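PDB 5HZD: 3' terminal uridylyl transferase from Trypanosoma brucei, which adds uridines from UTP to the 3' ends of guide RNAs, ribosomal RNAs and some mRNAs during mitochondrial RNA editing. Local coordinates for residues 194-207 against 236-250. Numbering follows the deposited sequence.
Sequences VVARSIRFILNGPA and TSDMMSATLESTTAA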
ATOM      1  N   VAL A 194       3.026 -31.247  -3.233  1.00 37.62           N
ATOM      2  CA  VAL A 194       3.650 -31.686  -4.472  1.00 32.98           C
ATOM      3  C   VAL A 194       2.943 -31.161  -5.737  1.00 31.11           C
ATOM      4  O   VAL A 194       3.597 -30.787  -6.706  1.00 28.91           O
ATOM      5  CB  VAL A 194       3.773 -33.224  -4.479  1.00 38.39           C
ATOM      6  CG1 VAL A 194       2.414 -33.865  -4.251  1.00 42.72           C
ATOM      7  CG2 VAL A 194       4.398 -33.718  -5.768  1.00 36.08           C
ATOM      8  N   VAL A 195       1.619 -31.138  -5.725  1.00 27.82           N
ATOM      9  CA  VAL A 195       0.841 -30.706  -6.890  1.00 31.16           C
ATOM     10  C   VAL A 195       1.115 -29.239  -7.246  1.00 26.32           C
ATOM     11  O   VAL A 195       1.223 -28.870  -8.419  1.00 24.59           O
ATOM     12  CB  VAL A 195      -0.666 -30.896  -6.609  1.00 36.50           C
ATOM     13  CG1 VAL A 195      -1.487 -30.399  -7.748  1.00 36.11           C
ATOM     14  CG2 VAL A 195      -0.966 -32.366  -6.348  1.00 39.78           C
ATOM     15  N   ALA A 196       1.230 -28.403  -6.223  1.00 23.25           N
ATOM     16  CA  ALA A 196       1.492 -26.985  -6.440  1.00 24.17           C
ATOM     17  C   ALA A 196       2.878 -26.712  -7.033  1.00 23.21           C
ATOM     18  O   ALA A 196       3.092 -25.676  -7.673  1.00 20.54           O
ATOM     19  CB  ALA A 196       1.313 -26.223  -5.143  1.00 25.27           C
ATOM     20  N   ARG A 197       3.825 -27.623  -6.825  1.00 23.68           N
ATOM     21  CA  ARG A 197       5.144 -27.448  -7.422  1.00 22.22           C
ATOM     22  C   ARG A 197       5.351 -28.370  -8.611  1.00 21.30           C
ATOM     23  O   ARG A 197       6.487 -28.646  -8.997  1.00 21.17           O
ATOM     24  CB  ARG A 197       6.276 -27.591  -6.396  1.00 26.49           C
ATOM     25  CG  ARG A 197       6.232 -28.850  -5.555  1.00 31.82           C
ATOM     26  CD  ARG A 197       7.157 -28.703  -4.344  1.00 34.19           C
ATOM     27  NE  ARG A 197       6.986 -29.814  -3.412  1.00 35.69           N
ATOM     28  CZ  ARG A 197       7.612 -30.981  -3.523  1.00 36.37           C
ATOM     29  NH1 ARG A 197       8.458 -31.193  -4.522  1.00 33.02           N
ATOM     30  NH2 ARG A 197       7.399 -31.939  -2.631  1.00 37.38           N
ATOM     31  N   SER A 198       4.249 -28.795  -9.214  1.00 21.68           N
ATOM     32  CA  SER A 198       4.304 -29.584 -10.447  1.00 19.09           C
ATOM     33  C   SER A 198       3.713 -28.837 -11.633  1.00 21.15           C
ATOM     34  O   SER A 198       2.779 -28.040 -11.482  1.00 20.08           O
ATOM     35  CB  SER A 198       3.550 -30.893 -10.282  1.00 23.47           C
ATOM     36  OG  SER A 198       4.096 -31.633  -9.186  1.00 25.38           O
ATOM     37  N   ILE A 199       4.251 -29.115 -12.812  1.00 19.56           N
ATOM     38  CA  ILE A 199       3.780 -28.478 -14.044  1.00 20.18           C
ATOM     39  C   ILE A 199       3.611 -29.528 -15.133  1.00 21.40           C
ATOM     40  O   ILE A 199       4.082 -30.660 -15.009  1.00 19.84           O
ATOM     41  CB  ILE A 199       4.771 -27.402 -14.545  1.00 19.70           C
ATOM     42  CG1 ILE A 199       6.135 -28.041 -14.815  1.00 20.15           C
ATOM     43  CG2 ILE A 199       4.890 -26.253 -13.529  1.00 21.59           C
ATOM     44  CD1 ILE A 199       7.196 -27.055 -15.268  1.00 20.82           C
ATOM     45  N   ARG A 200       2.953 -29.149 -16.219  1.00 18.42           N
ATOM     46  CA  ARG A 200       2.702 -30.051 -17.310  1.00 19.87           C
ATOM     47  C   ARG A 200       3.023 -29.350 -18.614  1.00 19.65           C
ATOM     48  O   ARG A 200       2.537 -28.248 -18.853  1.00 20.09           O
ATOM     49  CB  ARG A 200       1.223 -30.376 -17.337  1.00 26.26           C
ATOM     50  CG  ARG A 200       0.919 -31.719 -17.889  1.00 41.93           C
ATOM     51  CD  ARG A 200       0.327 -32.611 -16.805  1.00 50.66           C
ATOM     52  NE  ARG A 200      -0.750 -31.944 -16.081  1.00 52.36           N
ATOM     53  CZ  ARG A 200      -1.944 -31.667 -16.595  1.00 55.97           C
ATOM     54  NH1 ARG A 200      -2.227 -31.989 -17.852  1.00 54.82           N
ATOM     55  NH2 ARG A 200      -2.856 -31.059 -15.849  1.00 60.81           N
ATOM     56  N   PHE A 201       3.808 -29.999 -19.459  1.00 18.63           N
ATOM     57  CA  PHE A 201       3.987 -29.495 -20.807  1.00 18.66           C
ATOM     58  C   PHE A 201       3.103 -30.295 -21.758  1.00 20.80           C
ATOM     59  O   PHE A 201       3.247 -31.511 -21.844  1.00 22.27           O
ATOM     60  CB  PHE A 201       5.444 -29.669 -21.216  1.00 20.54           C
ATOM     61  CG  PHE A 201       6.406 -28.857 -20.399  1.00 18.43           C
ATOM     62  CD1 PHE A 201       6.905 -29.343 -19.191  1.00 18.83           C
ATOM     63  CD2 PHE A 201       6.845 -27.613 -20.858  1.00 20.31           C
ATOM     64  CE1 PHE A 201       7.792 -28.581 -18.443  1.00 19.03           C
ATOM     65  CE2 PHE A 201       7.744 -26.859 -20.124  1.00 19.90           C
ATOM     66  CZ  PHE A 201       8.218 -27.339 -18.909  1.00 20.85           C
ATOM     67  N   ILE A 202       2.210 -29.632 -22.508  1.00 20.66           N
ATOM     68  CA  ILE A 202       1.457 -30.311 -23.559  1.00 19.62           C
ATOM     69  C   ILE A 202       2.127 -30.009 -24.891  1.00 20.84           C
ATOM     70  O   ILE A 202       2.336 -28.835 -25.216  1.00 21.21           O
ATOM     71  CB  ILE A 202       0.000 -29.803 -23.628  1.00 23.08           C
ATOM     72  CG1 ILE A 202      -0.682 -30.006 -22.273  1.00 29.65           C
ATOM     73  CG2 ILE A 202      -0.758 -30.468 -24.752  1.00 24.46           C
ATOM     74  CD1 ILE A 202      -0.566 -31.376 -21.767  1.00 38.66           C
ATOM     75  N   LEU A 203       2.463 -31.051 -25.634  1.00 20.91           N
ATOM     76  CA  LEU A 203       3.131 -30.883 -26.921  1.00 20.69           C
ATOM     77  C   LEU A 203       2.136 -30.997 -28.052  1.00 23.93           C
ATOM     78  O   LEU A 203       1.127 -31.704 -27.934  1.00 26.24           O
ATOM     79  CB  LEU A 203       4.218 -31.960 -27.102  1.00 21.19           C
ATOM     80  CG  LEU A 203       5.498 -31.793 -26.274  1.00 22.07           C
ATOM     81  CD1 LEU A 203       5.267 -32.000 -24.764  1.00 30.09           C
ATOM     82  CD2 LEU A 203       6.552 -32.755 -26.805  1.00 22.25           C
ATOM     83  N   ASN A 204       2.430 -30.351 -29.180  1.00 21.34           N
ATOM     84  CA  ASN A 204       1.527 -30.422 -30.327  1.00 22.42           C
ATOM     85  C   ASN A 204       1.667 -31.661 -31.219  1.00 22.95           C
ATOM     86  O   ASN A 204       1.023 -31.776 -32.265  1.00 26.65           O
ATOM     87  CB  ASN A 204       1.606 -29.117 -31.147  1.00 24.39           C
ATOM     88  CG  ASN A 204       2.925 -28.975 -31.854  1.00 28.32           C
ATOM     89  OD1 ASN A 204       3.873 -29.703 -31.550  1.00 23.97           O
ATOM     90  ND2 ASN A 204       3.005 -28.049 -32.798  1.00 26.66           N
ATOM     91  N   GLY A 205       2.517 -32.604 -30.811  1.00 22.63           N
ATOM     92  CA  GLY A 205       2.672 -33.861 -31.504  1.00 23.40           C
ATOM     93  C   GLY A 205       3.530 -34.728 -30.611  1.00 23.48           C
ATOM     94  O   GLY A 205       3.936 -34.287 -29.548  1.00 23.24           O
ATOM     95  N   PRO A 206       3.795 -35.956 -31.036  1.00 25.57           N
ATOM     96  CA  PRO A 206       4.604 -36.876 -30.229  1.00 30.13           C
ATOM     97  C   PRO A 206       6.088 -36.507 -30.304  1.00 25.67           C
ATOM     98  O   PRO A 206       6.580 -36.155 -31.385  1.00 31.87           O
ATOM     99  CB  PRO A 206       4.342 -38.231 -30.892  1.00 34.41           C
ATOM    100  CG  PRO A 206       3.959 -37.906 -32.292  1.00 37.32           C
ATOM    101  CD  PRO A 206       3.230 -36.597 -32.228  1.00 31.21           C
ATOM    102  N   ALA A 207       6.774 -36.590 -29.165  1.00 24.85           N
ATOM    103  CA  ALA A 207       8.198 -36.301 -29.082  1.00 23.97           C
ATOM    104  C   ALA A 207       9.001 -37.565 -29.349  1.00 24.76           C
ATOM    105  O   ALA A 207       8.668 -38.631 -28.834  1.00 26.49           O
ATOM    106  CB  ALA A 207       8.532 -35.775 -27.679  1.00 23.36           C
ATOM    107  N   THR A 236       1.651 -41.540 -25.001  1.00 35.68           N
ATOM    108  CA  THR A 236       1.742 -41.051 -26.376  1.00 30.52           C
ATOM    109  C   THR A 236       2.897 -40.056 -26.601  1.00 33.53           C
ATOM    110  O   THR A 236       3.059 -39.533 -27.714  1.00 32.69           O
ATOM    111  CB  THR A 236       0.421 -40.393 -26.816  1.00 33.38           C
ATOM    112  OG1 THR A 236      -0.116 -39.626 -25.734  1.00 35.30           O
ATOM    113  CG2 THR A 236      -0.590 -41.452 -27.211  1.00 38.67           C
ATOM    114  N   SER A 237       3.693 -39.826 -25.557  1.00 31.95           N
ATOM    115  CA  SER A 237       4.858 -38.942 -25.631  1.00 30.46           C
ATOM    116  C   SER A 237       4.504 -37.530 -26.061  1.00 27.53           C
ATOM    117  O   SER A 237       5.301 -36.874 -26.752  1.00 25.72           O
ATOM    118  CB  SER A 237       5.914 -39.504 -26.587  1.00 37.21           C
ATOM    119  OG  SER A 237       6.493 -40.694 -26.077  1.00 45.87           O
ATOM    120  N   ASP A 238       3.325 -37.056 -25.675  1.00 23.47           N
ATOM    121  CA  ASP A 238       2.924 -35.685 -26.017  1.00 23.98           C
ATOM    122  C   ASP A 238       2.537 -34.855 -24.813  1.00 24.46           C
ATOM    123  O   ASP A 238       1.988 -33.756 -24.933  1.00 24.63           O
ATOM    124  CB  ASP A 238       1.837 -35.651 -27.117  1.00 25.98           C
ATOM    125  CG  ASP A 238       0.622 -36.511 -26.782  1.00 35.18           C
ATOM    126  OD1 ASP A 238       0.497 -36.968 -25.620  1.00 35.53           O
ATOM    127  OD2 ASP A 238      -0.213 -36.715 -27.690  1.00 38.60           O
ATOM    128  N   MET A 239       2.864 -35.364 -23.630  1.00 24.40           N
ATOM    129  CA  MET A 239       2.738 -34.593 -22.429  1.00 24.68           C
ATOM    130  C   MET A 239       3.838 -35.009 -21.476  1.00 25.84           C
ATOM    131  O   MET A 239       4.045 -36.194 -21.239  1.00 26.53           O
ATOM    132  CB  MET A 239       1.371 -34.797 -21.774  1.00 27.91           C
ATOM    133  CG  MET A 239       1.267 -34.062 -20.468  1.00 35.24           C
ATOM    134  SD  MET A 239      -0.304 -34.387 -19.662  1.00 60.31           S
ATOM    135  CE  MET A 239      -0.213 -36.166 -19.470  1.00 54.35           C
ATOM    136  N   MET A 240       4.556 -34.033 -20.947  1.00 20.77           N
ATOM    137  CA  MET A 240       5.572 -34.300 -19.936  1.00 22.47           C
ATOM    138  C   MET A 240       5.188 -33.568 -18.670  1.00 23.56           C
ATOM    139  O   MET A 240       4.898 -32.379 -18.679  1.00 19.94           O
ATOM    140  CB  MET A 240       6.965 -33.831 -20.368  1.00 20.71           C
ATOM    141  CG  MET A 240       8.083 -34.326 -19.413  1.00 22.94           C
ATOM    142  SD  MET A 240       9.695 -33.569 -19.716  1.00 24.49           S
ATOM    143  CE  MET A 240       9.551 -32.051 -18.761  1.00 22.58           C
ATOM    144  N   SER A 241       5.197 -34.274 -17.551  1.00 24.20           N
ATOM    145  CA  SER A 241       4.950 -33.627 -16.270  1.00 26.82           C
ATOM    146  C   SER A 241       6.255 -33.563 -15.490  1.00 24.84           C
ATOM    147  O   SER A 241       7.138 -34.395 -15.688  1.00 22.99           O
ATOM    148  CB  SER A 241       3.929 -34.417 -15.458  1.00 31.77           C
ATOM    149  OG  SER A 241       2.735 -34.614 -16.187  1.00 33.42           O
ATOM    150  N   ALA A 242       6.373 -32.581 -14.610  1.00 22.65           N
ATOM    151  CA  ALA A 242       7.584 -32.436 -13.820  1.00 21.87           C
ATOM    152  C   ALA A 242       7.218 -31.912 -12.450  1.00 23.34           C
ATOM    153  O   ALA A 242       6.418 -30.966 -12.318  1.00 22.77           O
ATOM    154  CB  ALA A 242       8.554 -31.477 -14.495  1.00 24.59           C
ATOM    155  N   THR A 243       7.807 -32.526 -11.431  1.00 22.94           N
ATOM    156  CA  THR A 243       7.715 -32.020 -10.072  1.00 21.92           C
ATOM    157  C   THR A 243       9.045 -31.390  -9.705  1.00 23.52           C
ATOM    158  O   THR A 243      10.100 -32.015  -9.823  1.00 25.61           O
ATOM    159  CB  THR A 243       7.389 -33.143  -9.086  1.00 24.56           C
ATOM    160  OG1 THR A 243       6.098 -33.667  -9.403  1.00 26.60           O
ATOM    161  CG2 THR A 243       7.365 -32.604  -7.654  1.00 23.44           C
ATOM    162  N   LEU A 244       8.992 -30.150  -9.257  1.00 18.36           N
ATOM    163  CA  LEU A 244      10.192 -29.393  -8.966  1.00 19.47           C
ATOM    164  C   LEU A 244      10.333 -29.318  -7.456  1.00 20.97           C
ATOM    165  O   LEU A 244       9.396 -29.648  -6.741  1.00 24.28           O
ATOM    166  CB  LEU A 244      10.091 -27.984  -9.567  1.00 20.71           C
ATOM    167  CG  LEU A 244      10.086 -27.912 -11.105  1.00 20.09           C
ATOM    168  CD1 LEU A 244      11.171 -28.809 -11.706  1.00 21.01           C
ATOM    169  CD2 LEU A 244       8.731 -28.251 -11.700  1.00 19.12           C
ATOM    170  N   GLU A 245      11.487 -28.863  -6.980  1.00 22.85           N
ATOM    171  CA  GLU A 245      11.780 -28.896  -5.536  1.00 27.31           C
ATOM    172  C   GLU A 245      10.973 -27.870  -4.742  1.00 29.72           C
ATOM    173  O   GLU A 245      10.817 -27.998  -3.514  1.00 28.28           O
ATOM    174  CB  GLU A 245      13.277 -28.691  -5.295  1.00 29.56           C
ATOM    175  CG  GLU A 245      13.779 -27.299  -5.628  1.00 35.26           C
ATOM    176  CD  GLU A 245      15.288 -27.172  -5.497  1.00 45.43           C
ATOM    177  OE1 GLU A 245      15.859 -26.213  -6.066  1.00 50.26           O
ATOM    178  OE2 GLU A 245      15.902 -28.032  -4.825  1.00 50.92           O
ATOM    179  N   SER A 246      10.456 -26.859  -5.435  1.00 23.73           N
ATOM    180  CA  SER A 246       9.722 -25.784  -4.774  1.00 20.67           C
ATOM    181  C   SER A 246       8.760 -25.158  -5.772  1.00 19.87           C
ATOM    182  O   SER A 246       8.858 -25.400  -6.968  1.00 21.20           O
ATOM    183  CB  SER A 246      10.684 -24.718  -4.265  1.00 22.91           C
ATOM    184  OG  SER A 246      11.232 -23.976  -5.338  1.00 21.64           O
ATOM    185  N   THR A 247       7.825 -24.361  -5.270  1.00 19.37           N
ATOM    186  CA  THR A 247       6.921 -23.622  -6.156  1.00 18.85           C
ATOM    187  C   THR A 247       7.665 -22.599  -6.992  1.00 16.70           C
ATOM    188  O   THR A 247       7.263 -22.297  -8.108  1.00 16.23           O
ATOM    189  CB  THR A 247       5.814 -22.909  -5.347  1.00 20.22           C
ATOM    190  OG1 THR A 247       6.415 -22.204  -4.254  1.00 21.42           O
ATOM    191  CG2 THR A 247       4.817 -23.922  -4.797  1.00 20.08           C
ATOM    192  N   THR A 248       8.739 -22.023  -6.464  1.00 16.58           N
ATOM    193  CA  THR A 248       9.502 -21.068  -7.248  1.00 17.81           C
ATOM    194  C   THR A 248      10.246 -21.790  -8.382  1.00 16.76           C
ATOM    195  O   THR A 248      10.255 -21.312  -9.528  1.00 18.84           O
ATOM    196  CB  THR A 248      10.471 -20.264  -6.368  1.00 21.94           C
ATOM    197  OG1 THR A 248       9.716 -19.595  -5.343  1.00 20.21           O
ATOM    198  CG2 THR A 248      11.189 -19.224  -7.177  1.00 19.99           C
ATOM    199  N   ALA A 249      10.857 -22.934  -8.076  1.00 17.63           N
ATOM    200  CA  ALA A 249      11.475 -23.715  -9.145  1.00 17.53           C
ATOM    201  C   ALA A 249      10.447 -24.119 -10.196  1.00 17.95           C
ATOM    202  O   ALA A 249      10.778 -24.215 -11.376  1.00 19.47           O
ATOM    203  CB  ALA A 249      12.186 -24.966  -8.592  1.00 20.30           C
ATOM    204  N   ALA A 250       9.204 -24.355  -9.784  1.00 17.21           N
ATOM    205  CA  ALA A 250       8.173 -24.772 -10.723  1.00 15.84           C
ATOM    206  C   ALA A 250       7.863 -23.653 -11.718  1.00 18.40           C
ATOM    207  O   ALA A 250       7.681 -23.903 -12.907  1.00 16.82           O
ATOM    208  CB  ALA A 250       6.915 -25.221 -10.001  1.00 17.70           C
TER
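Strands 198-203 and 239-244 pair antiparallel at the centre of a four-stranded sheet, as strands one and three of an RRM-like beta-alpha-beta-beta-alpha-beta domain, set apart from the five-stranded sheet that carries the catalytic aspartates inferred from relatives. Strand 228-233 flanks 239-244, strand 267-271 flanks 198-203, and helices 209-223 and 247-254 pack on the face bearing Ile199, Phe201 and Met240. Ile199 with Ala242 and Phe201 with Met240 are hydrogen-bonded pairs, each joined by two backbone bonds; Phe201 N reaches Met240 O at 2.7 Å. The ladder runs on through Leu203 N to Asp238 O, and beyond the strand Ala207 N bonds Ser237 O.

On the helix-covered face, the Met240 side chain runs alongside Phe201 in the same direction and sets its methyl CE 3.8 Å from ring atom CD1. Farther along, Ile199 CG1 lies beside Ala242 CB; the Ile199 and Leu244 side chains cross at about a right angle, Ile199 CG1 and CD1 both 4.1 Å from Leu244 CD2, while Ile199 CG2 approaches Ala250 in helix 247-254. Ser246 caps that helix, its OG accepting from Ala249 N.

The other face is more polar. In Arg200, chi1 and the bend at chi2 (114°) set CD 3.4 Å from Met239 SD; a further bend at chi3 swings the guanidinium so that NH1 makes a weak bond to that sulfur, whereas NH2 is held by Ala272 O. Ile202 CD1 packs on Met239 CG. Buried Thr243 OG1 donates to Ser198 OG (2.9 Å), which donates in turn to Val194 O, tying the strand pair to the preceding turn. Arg197 runs extended from CG to NE past the end of strand 239-244, where its NH1, also bonded to Gln229 OE1, donates to Leu244 O at 2.9 Å, with that oxygen lying in the guanidinium plane.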